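Local coordinates for protein gamma-glutamyl phosphate reductase (Saccharomyces cerevisiae, PDB 1VLU) that catalyses the NADPH-dependent reduction of gamma-glutamyl phosphate to glutamate semialdehyde and phosphate, the second step on the path from glutamate to proline, at residues Glu139-Ile144 with Ala155-Gly160; Ala378-Phe383 with Val392-Ser397. One frame throughout, in Å; residues are numbered along the deposited sequence.

Overall arrangement
From the N terminus the chain first builds helices, then the paired strands 108-115 and 118-134, and contact 1 follows at once: helix 139-151 leads back into strand 154-158, and packing 139-144 against 155-160 closes a short loop between the helix and a strand of the mixed sheet. Only much later does contact 2 close a similar loop between helix 377-386 and strand 391-393, the outermost of the parallel sheet within its own chain. The two contacts are in series, neither nesting nor crossing. The centres of contacts 1 and 2 lie about 43 Å apart, on opposite sides of the chain's centre. Each ties a helix to the strand after it within a beta-alpha-beta unit, but contact 2 also reaches the second subunit.

Contact 1 (Glu139-Ile144 with Ala155-Gly160)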
# COMPACT_ATOMS: atom_id res chain seq x y z
N GLU A 139 -5.48 -26.55 13.97
CA GLU A 139 -5.32 -27.21 12.66
C GLU A 139 -4.67 -26.29 11.62
O GLU A 139 -3.91 -26.76 10.77
CB GLU A 139 -6.67 -27.68 12.09
CG GLU A 139 -7.66 -28.28 13.07
CD GLU A 139 -8.63 -27.24 13.63
OE1 GLU A 139 -8.19 -26.42 14.47
OE2 GLU A 139 -9.82 -27.25 13.25
N VAL A 140 -4.98 -24.99 11.69
CA VAL A 140 -4.44 -23.95 10.81
C VAL A 140 -2.92 -24.02 10.67
O VAL A 140 -2.40 -23.95 9.55
CB VAL A 140 -4.87 -22.52 11.29
CG1 VAL A 140 -4.06 -21.43 10.61
CG2 VAL A 140 -6.35 -22.29 11.04
N ILE A 141 -2.22 -24.17 11.80
CA ILE A 141 -0.76 -24.28 11.80
C ILE A 141 -0.27 -25.30 10.77
O ILE A 141 0.61 -25.00 9.97
CB ILE A 141 -0.21 -24.59 13.22
CG1 ILE A 141 -0.45 -23.41 14.16
CG2 ILE A 141 1.28 -24.94 13.15
CD1 ILE A 141 -0.46 -23.75 15.62
N ALA A 142 -0.87 -26.49 10.76
CA ALA A 142 -0.48 -27.52 9.81
C ALA A 142 -0.90 -27.23 8.36
O ALA A 142 -0.12 -27.42 7.45
CB ALA A 142 -0.99 -28.87 10.25
N ASN A 143 -2.14 -26.77 8.16
CA ASN A 143 -2.68 -26.52 6.81
C ASN A 143 -1.89 -25.42 6.09
O ASN A 143 -1.49 -25.56 4.93
CB ASN A 143 -4.17 -26.16 6.90
CG ASN A 143 -4.79 -25.80 5.54
OD1 ASN A 143 -5.28 -24.68 5.34
ND2 ASN A 143 -4.77 -26.76 4.61
N ILE A 144 -1.66 -24.33 6.81
CA ILE A 144 -0.96 -23.17 6.28
C ILE A 144 0.53 -23.41 6.10
O ILE A 144 1.10 -23.01 5.10
CB ILE A 144 -1.24 -21.93 7.15
CG1 ILE A 144 -2.61 -21.34 6.79
CG2 ILE A 144 -0.13 -20.87 6.99
CD1 ILE A 144 -2.73 -20.88 5.36
N ALA A 155 5.68 -17.79 5.37
CA ALA A 155 4.53 -17.47 6.20
C ALA A 155 4.92 -17.00 7.59
O ALA A 155 5.93 -17.44 8.14
CB ALA A 155 3.58 -18.65 6.29
N ILE A 156 4.11 -16.10 8.12
CA ILE A 156 4.15 -15.70 9.53
C ILE A 156 2.79 -16.07 10.10
O ILE A 156 1.76 -15.70 9.55
CB ILE A 156 4.42 -14.16 9.68
CG1 ILE A 156 5.73 -13.77 9.00
CG2 ILE A 156 4.46 -13.74 11.15
CD1 ILE A 156 5.73 -12.40 8.43
N LEU A 157 2.80 -16.83 11.19
CA LEU A 157 1.59 -17.29 11.88
C LEU A 157 1.45 -16.66 13.26
O LEU A 157 2.41 -16.66 14.05
CB LEU A 157 1.58 -18.81 12.00
CG LEU A 157 1.13 -19.63 10.78
CD1 LEU A 157 2.14 -19.56 9.65
CD2 LEU A 157 0.95 -21.05 11.15
N LYS A 158 0.27 -16.12 13.54
CA LYS A 158 -0.05 -15.57 14.86
C LYS A 158 -1.43 -16.08 15.28
O LYS A 158 -2.42 -15.83 14.59
CB LYS A 158 -0.02 -14.03 14.82
CG LYS A 158 0.21 -13.35 16.18
N GLY A 159 -1.46 -16.84 16.37
CA GLY A 159 -2.70 -17.39 16.93
C GLY A 159 -3.21 -16.57 18.10
O GLY A 159 -2.55 -15.64 18.55
N GLY A 160 -4.41 -16.90 18.58
CA GLY A 160 -4.98 -16.28 19.77
C GLY A 160 -4.48 -16.92 21.06
O GLY A 160 -3.79 -17.96 21.02
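In the beta-alpha-beta unit made of strand 118-134, helix 139-151 and strand 154-158, the first turns of the helix pack on the strand that follows, with I141 and I144 meeting L157. The axes of helix 139-144 and strand 155-158 run almost antiparallel (176°), 9.9 Å apart at their closest. I141 and I144, about one turn apart, share a side of the helix and both reach L157, which divides its two methyls between them. CD2 of L157 rests on the backbone of I141, 3.7 Å from its CA, while CD1 of L157 meets CG2 of I144 at 3.7 Å. I144 can offer this methyl because CG2 stands anti to its backbone N, whereas its longer branch, starting at CG1, leads away from the strand. The same CG2 of I144 also reaches CB of A155, at 4.4 Å; the small A155 offers a single methyl toward the helix, where the isoleucine supplies the bulk. All four residues are buried and no hydrogen bond crosses, so the joint is purely apolar. I144 also touches V132, and L157 touches V192 and L194 of the neighbouring strand. Branched aliphatic side chains joining helix to sheet in this way are typical of a beta-alpha-beta crossover, here within the aldehyde dehydrogenase-like fold.

Contact 2 (Ala378-Phe383 with Val392-Ser397); sequences ANAEKF and VYWNAS
A380 and W394 form the centre of this contact, where helix 377-386 lies against strand 391-393 and the corner that follows it. The methyl of A380 sits over one face of the indole: CB of A380 is 3.5 Å from the centroid of the five-membered ring of W394, only 16° off its normal, a CH-pi contact. The ring atom nearest to CB of A380 is CE2 of W394, at 3.4 Å. The single methyl of alanine lets the indole come this close to the helix. W394 reaches the helix with CG anti to its backbone N (chi1 173°), and its NE1 is hydrogen-bonded to the carbonyl oxygen of T374, which helps fix the turn of the ring. One turn further along the helix, F383 also has its ring anti to the backbone N (chi1 -173°), extending past V392 in the opposite sense to the valine side chain. V392 meets the ring at its edge, with CG2 of V392 3.7 Å from CE2 of F383. The compact valine fits beside the ring, and F383 also touches I372 and I361. E381 approaches the indole obliquely, its OE2 4.4 Å from CZ3 of W394, but its charge is paired with R438 of the second subunit. Replacing W394 by an alanine would probably leave the methyl of A380 without its aromatic cover and the carbonyl of T374 without the indole N-H. V392, Y393, W394 and A396 pair with a strand of the second subunit in a parallel ladder. Apolar packing thus holds helix to strand, while one hydrogen bond helps orient the indole and the E381 salt bridge ties the helix to the second subunit.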
# COMPACT_ATOMS: atom_id res chain seq x y z
N ALA A 378 -29.01 19.83 3.99
CA ALA A 378 -27.83 20.42 4.62
C ALA A 378 -26.95 19.32 5.19
O ALA A 378 -25.73 19.38 5.08
CB ALA A 378 -28.22 21.41 5.70
N ASN A 379 -27.57 18.30 5.77
CA ASN A 379 -26.87 17.13 6.30
C ASN A 379 -26.27 16.23 5.24
O ASN A 379 -25.16 15.73 5.43
CB ASN A 379 -27.81 16.32 7.19
CG ASN A 379 -28.01 16.96 8.53
OD1 ASN A 379 -27.49 18.04 8.80
ND2 ASN A 379 -28.77 16.29 9.39
N ALA A 380 -27.00 16.01 4.15
CA ALA A 380 -26.54 15.20 3.04
C ALA A 380 -25.28 15.79 2.41
O ALA A 380 -24.33 15.06 2.13
CB ALA A 380 -27.63 15.07 2.01
N GLU A 381 -25.30 17.11 2.19
CA GLU A 381 -24.18 17.81 1.56
C GLU A 381 -22.96 17.83 2.48
O GLU A 381 -21.82 17.70 2.02
CB GLU A 381 -24.58 19.25 1.17
CG GLU A 381 -25.67 19.36 0.06
CD GLU A 381 -25.26 18.80 -1.33
OE1 GLU A 381 -24.08 18.43 -1.55
OE2 GLU A 381 -26.14 18.75 -2.22
N LYS A 382 -23.21 18.00 3.77
CA LYS A 382 -22.16 17.96 4.77
C LYS A 382 -21.50 16.57 4.81
O LYS A 382 -20.28 16.44 4.81
CB LYS A 382 -22.74 18.37 6.13
CG LYS A 382 -21.74 18.38 7.24
CD LYS A 382 -22.35 18.94 8.51
CE LYS A 382 -21.23 19.23 9.50
NZ LYS A 382 -21.67 20.11 10.63
N PHE A 383 -22.33 15.53 4.80
CA PHE A 383 -21.86 14.14 4.77
C PHE A 383 -20.99 13.89 3.54
O PHE A 383 -19.88 13.38 3.67
CB PHE A 383 -23.09 13.22 4.78
CG PHE A 383 -22.78 11.75 4.91
CD1 PHE A 383 -22.67 11.16 6.16
CD2 PHE A 383 -22.68 10.94 3.77
CE1 PHE A 383 -22.44 9.79 6.29
CE2 PHE A 383 -22.44 9.57 3.88
CZ PHE A 383 -22.34 8.99 5.15
N VAL A 392 -19.92 7.91 -2.60
CA VAL A 392 -20.90 8.24 -1.57
C VAL A 392 -22.32 8.37 -2.17
O VAL A 392 -22.49 8.95 -3.23
CB VAL A 392 -20.44 9.47 -0.76
CG1 VAL A 392 -20.11 10.62 -1.67
CG2 VAL A 392 -21.49 9.84 0.29
N TYR A 393 -23.30 7.80 -1.47
CA TYR A 393 -24.68 7.67 -1.95
C TYR A 393 -25.58 8.47 -1.04
O TYR A 393 -25.44 8.42 0.17
CB TYR A 393 -25.15 6.21 -1.95
CG TYR A 393 -24.36 5.30 -2.86
CD1 TYR A 393 -23.04 4.94 -2.56
CD2 TYR A 393 -24.92 4.79 -4.03
CE1 TYR A 393 -22.30 4.12 -3.40
CE2 TYR A 393 -24.20 3.96 -4.87
CZ TYR A 393 -22.89 3.63 -4.55
OH TYR A 393 -22.16 2.81 -5.39
N TRP A 394 -26.49 9.23 -1.64
CA TRP A 394 -27.53 9.93 -0.90
C TRP A 394 -28.90 9.46 -1.37
O TRP A 394 -29.30 9.75 -2.50
CB TRP A 394 -27.39 11.45 -1.05
CG TRP A 394 -28.52 12.22 -0.45
CD1 TRP A 394 -29.33 11.82 0.58
CD2 TRP A 394 -28.96 13.53 -0.81
NE1 TRP A 394 -30.25 12.79 0.87
CE2 TRP A 394 -30.05 13.86 0.03
CE3 TRP A 394 -28.54 14.46 -1.77
CZ2 TRP A 394 -30.72 15.08 -0.06
CZ3 TRP A 394 -29.20 15.68 -1.85
CH2 TRP A 394 -30.29 15.98 -1.00
N ASN A 395 -29.61 8.75 -0.48
CA ASN A 395 -30.90 8.11 -0.77
C ASN A 395 -30.87 7.10 -1.94
O ASN A 395 -31.82 7.03 -2.70
CB ASN A 395 -32.01 9.15 -0.99
CG ASN A 395 -32.39 9.89 0.28
OD1 ASN A 395 -32.24 9.38 1.39
ND2 ASN A 395 -32.89 11.11 0.12
N ALA A 396 -29.79 6.33 -2.04
CA ALA A 396 -29.65 5.27 -3.06
C ALA A 396 -28.77 4.17 -2.48
O ALA A 396 -27.96 4.44 -1.58
CB ALA A 396 -29.04 5.83 -4.35
N SER A 397 -28.93 2.94 -2.97
CA SER A 397 -28.23 1.77 -2.41
C SER A 397 -26.76 1.64 -2.86
O SER A 397 -26.49 1.72 -4.06
CB SER A 397 -28.96 0.49 -2.78
OG SER A 397 -28.19 -0.64 -2.42